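Local coordinates for protein endo alpha-1,4 polygalactosaminidase (PDB 6OJ1) that cleaves alpha-1,4-linked galactosamine polymers at internal bonds, as a family GH114 glycoside hydrolase that disrupts microbial biofilms, at residues Y60-F65 / S70-L75; S90-R95 / L131-M136; N175-H178 / S183-L186; D191-V196 / D215-F220; C253-A256 / S262-I265. All blocks are in the same frame, centred on the assembly; numbering follows the deposited sequence.

Contact 1: Y60-F65 / S70-L75; sequences YDIDLF and STIAGL
Leu75 covers one face of the Tyr60 ring: its CD2 methyl stands 4.0 Å from the ring centroid and only 8° off the ring normal, a CH-pi contact over the middle of the ring. The second methyl of the same leucine serves the stem of the tyrosine, with Leu75 CD1 4.0 Å from Tyr60 CB, so the two branches straddle the root and face of one residue. Leu75 CD1 also lies 4.3 Å from Ile62 CD1, the end of an extended branch. Because Ile62 CG1 sits between the backbone N and the carbonyl carbon (chi1 61°), this branch rises off the strand toward the helix, where Ile62 CD1 comes 4.2 Å from Ile72 CG1 and 4.4 Å from Thr71 CG2. These residues join the first two elements of a beta-alpha-beta unit of the TIM barrel, strand 59-63 and helix 69-77, whose local axes run antiparallel (178°) at 11.0 Å. Val82, on the parallel strand 81-87 that completes the unit, touches both Ile62 and Leu75. The polar ends are satisfied nearby: Tyr60 OH bonds Val55 O, and Thr71 OG1 bonds Asp68 OD1. Where the strand gives way to the loop, Asp63 OD2 accepts from Phe65 N at 2.9 Å in an Asx turn, the N-H approaching from above the carboxylate plane, and it also takes the N-H of Ile66.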
# COMPACT_ATOMS: atom_id res chain seq x y z
N TYR A 60 -3.15 8.66 -7.57
CA TYR A 60 -3.27 7.33 -8.15
C TYR A 60 -2.20 6.43 -7.55
O TYR A 60 -1.03 6.79 -7.57
CB TYR A 60 -3.10 7.36 -9.68
CG TYR A 60 -4.36 7.69 -10.48
CD1 TYR A 60 -5.04 8.88 -10.29
CD2 TYR A 60 -4.83 6.81 -11.44
CE1 TYR A 60 -6.18 9.18 -11.03
CE2 TYR A 60 -5.96 7.09 -12.18
CZ TYR A 60 -6.62 8.28 -11.97
OH TYR A 60 -7.75 8.58 -12.71
N ASP A 61 -2.62 5.27 -7.03
CA ASP A 61 -1.72 4.25 -6.50
C ASP A 61 -1.68 3.13 -7.54
O ASP A 61 -2.71 2.50 -7.82
CB ASP A 61 -2.23 3.76 -5.14
CG ASP A 61 -1.30 2.77 -4.46
OD1 ASP A 61 -0.30 2.32 -5.05
OD2 ASP A 61 -1.60 2.43 -3.29
N ILE A 62 -0.51 2.92 -8.15
CA ILE A 62 -0.38 1.97 -9.26
C ILE A 62 0.88 1.13 -9.07
O ILE A 62 1.79 1.49 -8.31
CB ILE A 62 -0.34 2.68 -10.63
CG1 ILE A 62 0.88 3.62 -10.70
CG2 ILE A 62 -1.64 3.48 -10.87
CD1 ILE A 62 1.01 4.39 -12.03
N ASP A 63 0.94 0.01 -9.78
CA ASP A 63 2.04 -0.93 -9.61
C ASP A 63 3.37 -0.35 -10.09
O ASP A 63 3.47 0.21 -11.18
CB ASP A 63 1.73 -2.23 -10.35
CG ASP A 63 2.77 -3.30 -10.09
OD1 ASP A 63 2.64 -4.02 -9.07
OD2 ASP A 63 3.74 -3.38 -10.88
N LEU A 64 4.41 -0.51 -9.25
CA LEU A 64 5.74 0.02 -9.55
C LEU A 64 6.33 -0.59 -10.82
O LEU A 64 6.97 0.12 -11.61
CB LEU A 64 6.67 -0.27 -8.36
CG LEU A 64 8.16 -0.01 -8.61
CD1 LEU A 64 8.40 1.46 -8.90
CD2 LEU A 64 8.94 -0.48 -7.38
N PHE A 65 6.18 -1.90 -11.01
CA PHE A 65 6.93 -2.57 -12.06
C PHE A 65 6.27 -2.41 -13.42
O PHE A 65 6.97 -2.16 -14.41
CB PHE A 65 7.06 -4.06 -11.76
CG PHE A 65 8.12 -4.38 -10.73
CD1 PHE A 65 9.45 -4.50 -11.11
CD2 PHE A 65 7.77 -4.62 -9.42
CE1 PHE A 65 10.43 -4.83 -10.18
CE2 PHE A 65 8.75 -4.95 -8.47
CZ PHE A 65 10.08 -5.05 -8.85
N SER A 70 6.49 7.16 -18.53
CA SER A 70 5.61 8.05 -19.28
C SER A 70 4.21 8.10 -18.69
O SER A 70 3.55 9.14 -18.72
CB SER A 70 5.56 7.60 -20.74
OG SER A 70 4.49 8.23 -21.42
N THR A 71 3.73 6.97 -18.16
CA THR A 71 2.42 6.96 -17.50
C THR A 71 2.45 7.79 -16.23
O THR A 71 1.53 8.57 -15.96
CB THR A 71 2.02 5.51 -17.19
OG1 THR A 71 1.79 4.80 -18.42
CG2 THR A 71 0.75 5.47 -16.33
N ILE A 72 3.51 7.65 -15.44
CA ILE A 72 3.64 8.39 -14.19
C ILE A 72 3.76 9.88 -14.46
O ILE A 72 3.05 10.70 -13.86
CB ILE A 72 4.83 7.84 -13.38
CG1 ILE A 72 4.56 6.39 -12.99
CG2 ILE A 72 5.11 8.71 -12.14
CD1 ILE A 72 5.77 5.66 -12.43
N ALA A 73 4.62 10.26 -15.40
CA ALA A 73 4.75 11.67 -15.75
C ALA A 73 3.45 12.23 -16.32
O ALA A 73 3.10 13.39 -16.07
CB ALA A 73 5.90 11.86 -16.74
N GLY A 74 2.72 11.41 -17.09
CA GLY A 74 1.46 11.88 -17.65
C GLY A 74 0.44 12.21 -16.58
O GLY A 74 -0.31 13.19 -16.70
N LEU A 75 0.38 11.40 -15.52
CA LEU A 75 -0.48 11.71 -14.38
C LEU A 75 -0.05 13.01 -13.71
O LEU A 75 -0.88 13.86 -13.39
CB LEU A 75 -0.46 10.55 -13.38
CG LEU A 75 -1.26 9.30 -13.79
CD1 LEU A 75 -0.91 8.13 -12.90
CD2 LEU A 75 -2.77 9.56 -13.76

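Contact 2: S90-R95 / L131-M136; sequences SYENWR and LDRLDM
Arg133 reaches out from helix 124-140 toward Glu92 and Arg95 and, through water, as far back as Ser90. At the start of strand 90-92, Ser90 O receives a hydrogen bond of 2.8 Å from water 1, which in turn accepts from Arg133 NH1 at 2.9 Å. The same water donates to Glu92 OE1 at 2.7 Å, so one molecule joins a backbone carbonyl, a carboxylate and a guanidinium. The direct approach of Glu92 OE1 to Arg133 NH1 is 4.2 Å, with the oxygen well out of the guanidinium plane: opposite charges side by side, no N-H aimed at it. Water 2, held by Glu92 O, lies like water 1 at the edge of the Arg133 guanidinium and accepts a weak bond from NH2. A type I turn from Glu92 to Arg95 follows, and within it Trp94 puts NE1 over the face of the Arg95 guanidinium. With CG anti to the carbonyl carbon (chi1 -59°), Arg95 CG comes 4.0 Å from Arg133 NH2; a bend at chi2 (-55°) then returns the guanidinium to Glu92. It grips the carboxylate side-on, Arg95 NE to Glu92 OE1 at 2.9 Å (163° at the hydrogen) and NH1 to OE2 at 3.1 Å. Further fastening comes from Asp97, salt-bridged to Arg133 NE, and Asp63, salt-bridged to Arg95 NH1. The contact lies between a three-stranded antiparallel sheet, of which 90-92 is an outer strand, and helix 124-140, with Phe86 of barrel strand 81-87 against Arg133.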
# COMPACT_ATOMS: atom_id res chain seq x y z
N SER A 90 6.65 -9.75 0.71
CA SER A 90 6.42 -11.02 0.05
C SER A 90 7.26 -11.13 -1.22
O SER A 90 7.52 -10.14 -1.92
CB SER A 90 4.94 -11.25 -0.30
OG SER A 90 4.59 -10.65 -1.54
N TYR A 91 7.70 -12.36 -1.47
CA TYR A 91 8.26 -12.76 -2.76
C TYR A 91 7.14 -13.04 -3.75
O TYR A 91 6.25 -13.84 -3.46
CB TYR A 91 9.11 -14.01 -2.56
CG TYR A 91 9.56 -14.70 -3.83
CD1 TYR A 91 10.68 -14.28 -4.51
CD2 TYR A 91 8.88 -15.82 -4.30
CE1 TYR A 91 11.11 -14.92 -5.65
CE2 TYR A 91 9.30 -16.48 -5.44
CZ TYR A 91 10.41 -16.02 -6.11
OH TYR A 91 10.82 -16.68 -7.24
N GLU A 92 7.20 -12.38 -4.91
CA GLU A 92 6.25 -12.57 -6.00
C GLU A 92 7.01 -13.15 -7.18
O GLU A 92 7.93 -12.50 -7.68
CB GLU A 92 5.60 -11.25 -6.42
CG GLU A 92 4.90 -10.50 -5.29
CD GLU A 92 4.76 -9.02 -5.59
OE1 GLU A 92 5.78 -8.34 -5.79
OE2 GLU A 92 3.61 -8.53 -5.61
N ASN A 93 6.64 -14.36 -7.62
CA ASN A 93 7.48 -15.06 -8.58
C ASN A 93 7.34 -14.53 -10.00
O ASN A 93 7.97 -15.09 -10.91
CB ASN A 93 7.22 -16.57 -8.54
CG ASN A 93 5.88 -16.98 -9.18
OD1 ASN A 93 5.09 -16.14 -9.62
ND2 ASN A 93 5.64 -18.28 -9.21
N TRP A 94 6.55 -13.49 -10.22
CA TRP A 94 6.43 -12.92 -11.55
C TRP A 94 7.20 -11.61 -11.73
O TRP A 94 7.14 -11.02 -12.82
CB TRP A 94 4.96 -12.69 -11.91
CG TRP A 94 4.23 -11.74 -11.02
CD1 TRP A 94 3.99 -10.41 -11.25
CD2 TRP A 94 3.61 -12.04 -9.75
NE1 TRP A 94 3.28 -9.87 -10.20
CE2 TRP A 94 3.03 -10.85 -9.28
CE3 TRP A 94 3.51 -13.20 -8.98
CZ2 TRP A 94 2.34 -10.79 -8.06
CZ3 TRP A 94 2.83 -13.14 -7.76
CH2 TRP A 94 2.26 -11.94 -7.32
N ARG A 95 7.95 -11.17 -10.72
CA ARG A 95 8.63 -9.89 -10.86
C ARG A 95 9.96 -10.06 -11.60
O ARG A 95 10.56 -11.13 -11.56
CB ARG A 95 8.89 -9.26 -9.49
CG ARG A 95 7.63 -9.00 -8.67
CD ARG A 95 6.63 -8.16 -9.45
NE ARG A 95 5.55 -7.75 -8.58
CZ ARG A 95 4.58 -6.92 -8.93
NH1 ARG A 95 3.63 -6.61 -8.05
NH2 ARG A 95 4.55 -6.40 -10.16
N LEU A 131 15.82 -1.72 -1.44
CA LEU A 131 16.50 -0.48 -1.83
C LEU A 131 16.58 -0.36 -3.34
O LEU A 131 16.40 0.73 -3.89
CB LEU A 131 17.90 -0.41 -1.23
CG LEU A 131 18.00 -0.28 0.28
CD1 LEU A 131 19.45 -0.26 0.68
CD2 LEU A 131 17.29 1.00 0.73
N ASP A 132 16.87 -1.47 -4.04
CA ASP A 132 16.87 -1.45 -5.50
C ASP A 132 15.49 -1.07 -6.05
O ASP A 132 15.38 -0.33 -7.04
CB ASP A 132 17.27 -2.82 -6.07
CG ASP A 132 18.72 -3.20 -5.78
OD1 ASP A 132 19.50 -2.37 -5.28
OD2 ASP A 132 19.06 -4.38 -6.05
N ARG A 133 14.42 -1.58 -5.43
CA ARG A 133 13.07 -1.25 -5.88
C ARG A 133 12.74 0.20 -5.60
O ARG A 133 12.08 0.86 -6.41
CB ARG A 133 12.04 -2.18 -5.22
CG ARG A 133 12.08 -3.62 -5.78
CD ARG A 133 11.15 -4.58 -5.03
NE ARG A 133 11.16 -5.91 -5.62
CZ ARG A 133 10.32 -6.89 -5.29
NH1 ARG A 133 9.41 -6.71 -4.34
NH2 ARG A 133 10.40 -8.06 -5.92
N LEU A 134 13.21 0.74 -4.45
CA LEU A 134 13.02 2.17 -4.18
C LEU A 134 13.79 3.03 -5.17
O LEU A 134 13.31 4.11 -5.56
CB LEU A 134 13.44 2.50 -2.74
CG LEU A 134 12.53 1.89 -1.66
CD1 LEU A 134 13.14 2.13 -0.26
CD2 LEU A 134 11.10 2.43 -1.72
N ASP A 135 15.00 2.60 -5.56
CA ASP A 135 15.72 3.28 -6.63
C ASP A 135 14.87 3.34 -7.89
O ASP A 135 14.77 4.40 -8.53
CB ASP A 135 17.03 2.55 -6.96
CG ASP A 135 18.12 2.76 -5.93
OD1 ASP A 135 17.95 3.54 -4.96
OD2 ASP A 135 19.19 2.12 -6.11
N MET A 136 14.25 2.22 -8.26
CA MET A 136 13.40 2.20 -9.45
C MET A 136 12.23 3.17 -9.30
O MET A 136 11.91 3.92 -10.23
CB MET A 136 12.89 0.79 -9.73
CG MET A 136 11.81 0.82 -10.85
SD MET A 136 11.11 -0.81 -11.18
CE MET A 136 12.48 -1.51 -12.08
O HOH W 1 7.97 -9.23 -4.53
O HOH W 2 9.95 -11.09 -6.31

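Contact 3: N175-H178 / S183-L186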
# COMPACT_ATOMS: atom_id res chain seq x y z
N ASN A 175 12.95 5.68 5.91
CA ASN A 175 14.15 6.50 5.79
C ASN A 175 14.75 6.41 4.40
O ASN A 175 15.23 7.41 3.85
CB ASN A 175 15.16 6.09 6.86
CG ASN A 175 14.66 6.36 8.27
OD1 ASN A 175 13.81 7.24 8.47
ND2 ASN A 175 15.16 5.61 9.24
N ALA A 176 14.72 5.21 3.79
CA ALA A 176 15.25 5.05 2.44
C ALA A 176 14.39 5.77 1.41
O ALA A 176 14.93 6.38 0.46
CB ALA A 176 15.32 3.56 2.08
N ALA A 177 13.07 5.69 1.54
CA ALA A 177 12.19 6.42 0.64
C ALA A 177 12.40 7.92 0.79
O ALA A 177 12.52 8.65 -0.20
CB ALA A 177 10.73 6.05 0.91
N HIS A 178 12.45 8.41 2.04
CA HIS A 178 12.62 9.84 2.22
C HIS A 178 13.97 10.31 1.67
O HIS A 178 14.07 11.42 1.16
CB HIS A 178 12.50 10.21 3.71
CG HIS A 178 11.14 9.96 4.28
ND1 HIS A 178 10.91 9.80 5.63
CD2 HIS A 178 9.93 9.82 3.68
CE1 HIS A 178 9.63 9.58 5.84
NE2 HIS A 178 9.00 9.59 4.67
N SER A 183 7.56 10.01 -0.50
CA SER A 183 6.73 9.74 0.66
C SER A 183 6.42 8.24 0.76
O SER A 183 6.67 7.47 -0.17
CB SER A 183 5.45 10.58 0.60
OG SER A 183 5.80 11.95 0.51
N ILE A 184 5.88 7.84 1.90
CA ILE A 184 5.61 6.44 2.20
C ILE A 184 4.43 6.38 3.16
O ILE A 184 4.10 7.35 3.84
CB ILE A 184 6.86 5.76 2.82
CG1 ILE A 184 6.72 4.24 2.80
CG2 ILE A 184 7.10 6.28 4.25
CD1 ILE A 184 8.04 3.52 3.16
N GLY A 185 3.78 5.22 3.23
CA GLY A 185 2.75 5.00 4.21
C GLY A 185 2.74 3.57 4.70
O GLY A 185 3.41 2.70 4.15
N LEU A 186 1.96 3.34 5.76
CA LEU A 186 1.83 2.02 6.38
C LEU A 186 0.64 1.27 5.79
O LEU A 186 -0.49 1.75 5.86
CB LEU A 186 1.67 2.16 7.90
CG LEU A 186 1.56 0.83 8.63
CD1 LEU A 186 2.91 0.07 8.53
CD2 LEU A 186 1.15 1.03 10.09
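Ala177 and His178, in the final turns of helix 163-179, pack on Ser183 and Ile184 of strand 183-187, a buried helix-to-strand junction closing the beta-alpha-beta unit that begins with strand 144-148. Ile184 spreads its two branches over two neighbouring helix residues. With CG1 opposite the backbone N (chi1 -165°), the long branch extends to bring Ile184 CD1 4.3 Å from Ala177 CB, while the short branch places Ile184 CG2 3.8 Å from His178 NE2. The histidine and isoleucine side chains cross at roughly a right angle, and the methyl meets the ring obliquely. Ser183 contributes its backbone: its CA lies at the ring edge, 4.4 Å from His178 CD2, and its carbonyl O is 4.4 Å from Ala177 CB. Both ring nitrogens of His178 are engaged, ND1 with Thr30 OG1 and NE2 with Gln201 OE1, which should fix the rotation of the imidazole. Gln201 OE1 is shared with the backbone N of Ile184, so one amide oxygen ties the helix end to the strand that follows it. In the barrel sheet, strand 183-187 runs between the parallel strands 144-148 and 202-206; Ile184 rests on Val145 and Pro147 of the former, and on another flank of the helix Ala176 packs against Leu131 and Leu134 of helix 124-140.

Contact 4: D191-V196 / D215-F220; sequences DIIPSV and DTYAVF. With NAG (2-acetamido-2-deoxy-beta-D-glucopyranose), chain E; NAG (2-acetamido-2-deoxy-beta-D-glucopyranose), chain B.
Ile193 fits as a knob into a hole formed by Thr216, Tyr217, Val219 and Phe220, joining short helical turns that follow strands 183-187 and 202-206 of the TIM barrel. Phe220 CE1 is near all three of its outer carbons, while Val219 and Thr216 meet one branch each. The short branch meets valine end on: Ile193 CG2 and Val219 CG1 reach toward each other, tip to tip, at 3.7 Å. That valine methyl lies between its backbone N and carbonyl carbon (chi1 62°), a rotamer that turns it to the isoleucine. The long branch runs past Phe220, Ile193 CG1 coming 3.8 Å from Phe220 CE1 at the edge of the phenyl ring, near its plane, and the two side chains cross on a slant. At the end of the branch, Ile193 CD1 meets Thr216 and Tyr217: it is 3.6 Å from the carbonyl oxygen Thr216 O, 3.8 Å from Thr216 CG2 and 4.0 Å from Tyr217 CD1, where the tyrosine ring is met obliquely. Leu186 of strand 183-187 packs on Ile193 from the barrel side. Pro194 and Ser195 border a glycan attached to the protein; its second sugar, NAG of chain E, lies beside Ser195 OG, at a separation too short to be reliable. The first sugar, NAG of chain B, donates from O3 a 2.8 Å hydrogen bond to Ser195 O, a carbonyl oxygen that also accepts from Asn171 ND2.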
# COMPACT_ATOMS: atom_id res chain seq x y z
N ASP A 191 -1.27 -2.85 14.51
CA ASP A 191 -0.63 -3.03 15.82
C ASP A 191 0.65 -2.22 15.97
O ASP A 191 1.03 -1.88 17.11
CB ASP A 191 -0.33 -4.50 16.08
CG ASP A 191 -1.58 -5.31 16.33
OD1 ASP A 191 -2.34 -4.96 17.26
OD2 ASP A 191 -1.82 -6.28 15.59
N ILE A 192 1.34 -1.91 14.87
CA ILE A 192 2.64 -1.23 14.96
C ILE A 192 2.55 0.26 14.66
O ILE A 192 3.59 0.94 14.62
CB ILE A 192 3.71 -1.87 14.04
CG1 ILE A 192 3.44 -1.63 12.54
CG2 ILE A 192 3.87 -3.37 14.33
CD1 ILE A 192 4.63 -1.97 11.63
N ILE A 193 1.34 0.80 14.47
CA ILE A 193 1.18 2.22 14.16
C ILE A 193 1.99 3.13 15.09
O ILE A 193 2.70 4.00 14.58
CB ILE A 193 -0.31 2.60 14.14
CG1 ILE A 193 -1.01 2.01 12.90
CG2 ILE A 193 -0.47 4.12 14.19
CD1 ILE A 193 -2.54 2.10 13.05
N PRO A 194 1.90 3.01 16.43
CA PRO A 194 2.61 3.96 17.29
C PRO A 194 4.09 4.04 17.02
O PRO A 194 4.70 5.10 17.22
CB PRO A 194 2.35 3.41 18.71
CG PRO A 194 1.11 2.65 18.59
CD PRO A 194 1.13 2.03 17.22
N SER A 195 4.70 2.95 16.56
CA SER A 195 6.14 2.86 16.43
C SER A 195 6.67 3.33 15.08
O SER A 195 7.89 3.45 14.93
CB SER A 195 6.60 1.43 16.66
OG SER A 195 6.34 1.06 18.00
N VAL A 196 5.79 3.60 14.10
CA VAL A 196 6.21 4.00 12.76
C VAL A 196 5.52 5.26 12.27
O VAL A 196 5.94 5.84 11.26
CB VAL A 196 6.00 2.87 11.73
CG1 VAL A 196 6.75 1.59 12.14
CG2 VAL A 196 4.47 2.61 11.48
N ASP A 215 -11.31 2.45 14.08
CA ASP A 215 -10.79 3.28 15.16
C ASP A 215 -9.28 3.16 15.29
O ASP A 215 -8.61 4.12 15.67
CB ASP A 215 -11.44 2.91 16.49
CG ASP A 215 -12.86 3.41 16.60
OD1 ASP A 215 -13.09 4.59 16.25
OD2 ASP A 215 -13.73 2.63 17.03
N THR A 216 -8.73 1.98 14.99
CA THR A 216 -7.28 1.82 15.08
C THR A 216 -6.58 2.74 14.10
O THR A 216 -5.57 3.38 14.43
CB THR A 216 -6.90 0.36 14.82
OG1 THR A 216 -7.44 -0.46 15.88
CG2 THR A 216 -5.38 0.18 14.78
N TYR A 217 -7.11 2.85 12.88
CA TYR A 217 -6.47 3.61 11.82
C TYR A 217 -6.85 5.09 11.84
O TYR A 217 -6.17 5.89 11.18
CB TYR A 217 -6.81 2.97 10.48
CG TYR A 217 -6.26 1.56 10.41
CD1 TYR A 217 -4.96 1.34 9.98
CD2 TYR A 217 -7.01 0.47 10.86
CE1 TYR A 217 -4.43 0.06 9.93
CE2 TYR A 217 -6.48 -0.82 10.83
CZ TYR A 217 -5.18 -1.01 10.36
OH TYR A 217 -4.63 -2.27 10.33
N ALA A 218 -7.87 5.47 12.61
CA ALA A 218 -8.30 6.86 12.69
C ALA A 218 -7.26 7.77 13.33
O ALA A 218 -7.40 8.99 13.24
CB ALA A 218 -9.62 6.96 13.46
N VAL A 219 -6.23 7.21 13.98
CA VAL A 219 -5.17 8.04 14.53
C VAL A 219 -4.39 8.77 13.43
O VAL A 219 -3.78 9.81 13.69
CB VAL A 219 -4.23 7.18 15.42
CG1 VAL A 219 -3.55 6.08 14.62
CG2 VAL A 219 -3.19 8.05 16.11
N PHE A 220 -4.42 8.26 12.19
CA PHE A 220 -3.72 8.97 11.12
C PHE A 220 -4.36 10.33 10.86
O PHE A 220 -3.65 11.35 10.96
CB PHE A 220 -3.64 8.09 9.86
CG PHE A 220 -2.54 7.06 9.91
CD1 PHE A 220 -2.75 5.83 10.51
CD2 PHE A 220 -1.28 7.35 9.38
CE1 PHE A 220 -1.74 4.88 10.57
CE2 PHE A 220 -0.26 6.40 9.43
CZ PHE A 220 -0.48 5.17 10.02
C1 NAG E . 8.10 3.92 19.93
C2 NAG E . 7.14 2.99 20.68
C3 NAG E . 5.73 3.58 20.65
C4 NAG E . 5.70 5.02 21.17
C5 NAG E . 6.81 5.85 20.50
C6 NAG E . 6.98 7.22 21.11
C7 NAG E . 7.92 0.66 20.63
C8 NAG E . 7.82 -0.67 19.95
N2 NAG E . 7.16 1.64 20.12
O3 NAG E . 4.87 2.74 21.43
O4 NAG E . 4.51 5.67 20.72
O5 NAG E . 8.09 5.20 20.57
O6 NAG E . 6.08 8.15 20.51
O7 NAG E . 8.65 0.84 21.60
C1 NAG B . 11.81 5.98 17.76
C2 NAG B . 11.22 4.79 16.98
C3 NAG B . 10.04 4.15 17.73
C4 NAG B . 10.44 3.84 19.17
C5 NAG B . 10.96 5.11 19.84
C6 NAG B . 11.37 4.92 21.28
C7 NAG B . 9.86 6.04 15.31
C8 NAG B . 9.65 6.30 13.85
N2 NAG B . 10.84 5.17 15.62
O3 NAG B . 9.66 2.96 17.04
O4 NAG B . 9.40 3.26 19.95
O5 NAG B . 12.10 5.58 19.12
O6 NAG B . 12.66 4.36 21.40
O7 NAG B . 9.17 6.59 16.18

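Contact 5: C253-A256 / S262-I265; sequences CDFA and STVI
Phe255 and Cys253 meet Thr263 and Ile265 where the chain leaves helix 246-253 and turns into strand 261-266, the last parallel strand of the TIM barrel; with strand 227-231 these elements form a beta-alpha-beta unit. The phenylalanine is the side chain that reaches back. Its CB leaves the backbone with CG between the backbone N and the carbonyl carbon (chi1 46°), which turns the ring back past the helix end toward the strand. From CG the near rim of the ring passes the helix terminus, Phe255 CD1 lying 3.9 Å from Cys253 O. Farther out, Phe255 CE1 is 4.4 Å from Thr263 OG1, and the tip, Phe255 CZ, comes 4.2 Å from the same oxygen, which sits at the ring edge near its plane. This is a loose approach, not a bond; the threonine hydroxyl is hydrogen-bonded to His229 ND1 on the neighbouring strand 227-231. The His229 ring stands steeply against Phe255, their planes about 80° apart, and Phe261 stacks with Phe255 edge-to-face, so aromatic rings hem in the phenylalanine. Two residues on from Thr263, the extended branch of Ile265 reaches the cysteine: Cys253 SG, linked by a disulfide to SG of Cys277, the C-terminal residue, lies 4.0 Å from Ile265 CD1.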
# COMPACT_ATOMS: atom_id res chain seq x y z
N CYS A 253 -18.86 2.80 3.80
CA CYS A 253 -18.66 4.24 3.73
C CYS A 253 -18.96 4.97 5.02
O CYS A 253 -18.38 6.02 5.27
CB CYS A 253 -19.55 4.85 2.65
SG CYS A 253 -18.99 4.52 0.98
N ASP A 254 -19.88 4.44 5.83
CA ASP A 254 -20.41 5.15 6.97
C ASP A 254 -19.93 4.45 8.23
O ASP A 254 -20.42 3.36 8.57
CB ASP A 254 -21.94 5.22 6.90
CG ASP A 254 -22.42 5.98 5.67
OD1 ASP A 254 -21.72 6.91 5.21
OD2 ASP A 254 -23.51 5.63 5.14
N PHE A 255 -18.95 5.05 8.89
CA PHE A 255 -18.44 4.57 10.16
C PHE A 255 -17.92 5.78 10.92
O PHE A 255 -17.76 6.86 10.35
CB PHE A 255 -17.34 3.52 9.97
CG PHE A 255 -16.32 3.87 8.93
CD1 PHE A 255 -16.52 3.53 7.60
CD2 PHE A 255 -15.16 4.53 9.29
CE1 PHE A 255 -15.57 3.85 6.64
CE2 PHE A 255 -14.21 4.86 8.33
CZ PHE A 255 -14.42 4.51 7.00
N ALA A 256 -17.68 5.60 12.22
CA ALA A 256 -17.21 6.70 13.05
C ALA A 256 -15.98 7.35 12.43
O ALA A 256 -14.97 6.69 12.19
CB ALA A 256 -16.89 6.20 14.46
N SER A 262 -10.30 8.38 3.17
CA SER A 262 -10.41 8.48 1.72
C SER A 262 -10.80 7.11 1.20
O SER A 262 -9.96 6.27 0.90
CB SER A 262 -9.09 8.95 1.11
OG SER A 262 -8.78 10.25 1.59
N THR A 263 -12.11 6.87 1.10
CA THR A 263 -12.60 5.53 0.82
C THR A 263 -12.73 5.31 -0.68
O THR A 263 -13.20 6.19 -1.42
CB THR A 263 -13.95 5.30 1.50
OG1 THR A 263 -13.78 5.42 2.92
CG2 THR A 263 -14.49 3.91 1.17
N VAL A 264 -12.29 4.14 -1.14
CA VAL A 264 -12.65 3.61 -2.45
C VAL A 264 -13.33 2.26 -2.26
O VAL A 264 -12.94 1.46 -1.41
CB VAL A 264 -11.44 3.46 -3.40
CG1 VAL A 264 -11.00 4.82 -3.91
CG2 VAL A 264 -10.29 2.71 -2.71
N ILE A 265 -14.36 2.01 -3.07
CA ILE A 265 -14.97 0.70 -3.18
C ILE A 265 -14.40 0.04 -4.43
O ILE A 265 -14.44 0.63 -5.52
CB ILE A 265 -16.50 0.82 -3.25
CG1 ILE A 265 -17.02 1.38 -1.93
CG2 ILE A 265 -17.14 -0.50 -3.58
CD1 ILE A 265 -18.37 2.05 -2.04

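How the contacts relate
From the N terminus the five contacts follow in series, none nested in or crossing another. Contact 1 closes the short loop from strand 59-63 to helix 69-77. Contact 2 closes a longer excursion containing the antiparallel sheet, and the two touch where Phe65, just past the first strand, packs on Arg133. Helix 124-140 carries contact 2 onto helix 163-179 and so to contact 3, which closes the loop into strand 183-187. Farther along that strand, Leu186 also packs on Phe220 and so joins contact 3 to contact 4, which spans strand 202-206. Contact 5 closes the final helix-to-strand turn, on the same barrel sheet as contacts 1 and 3.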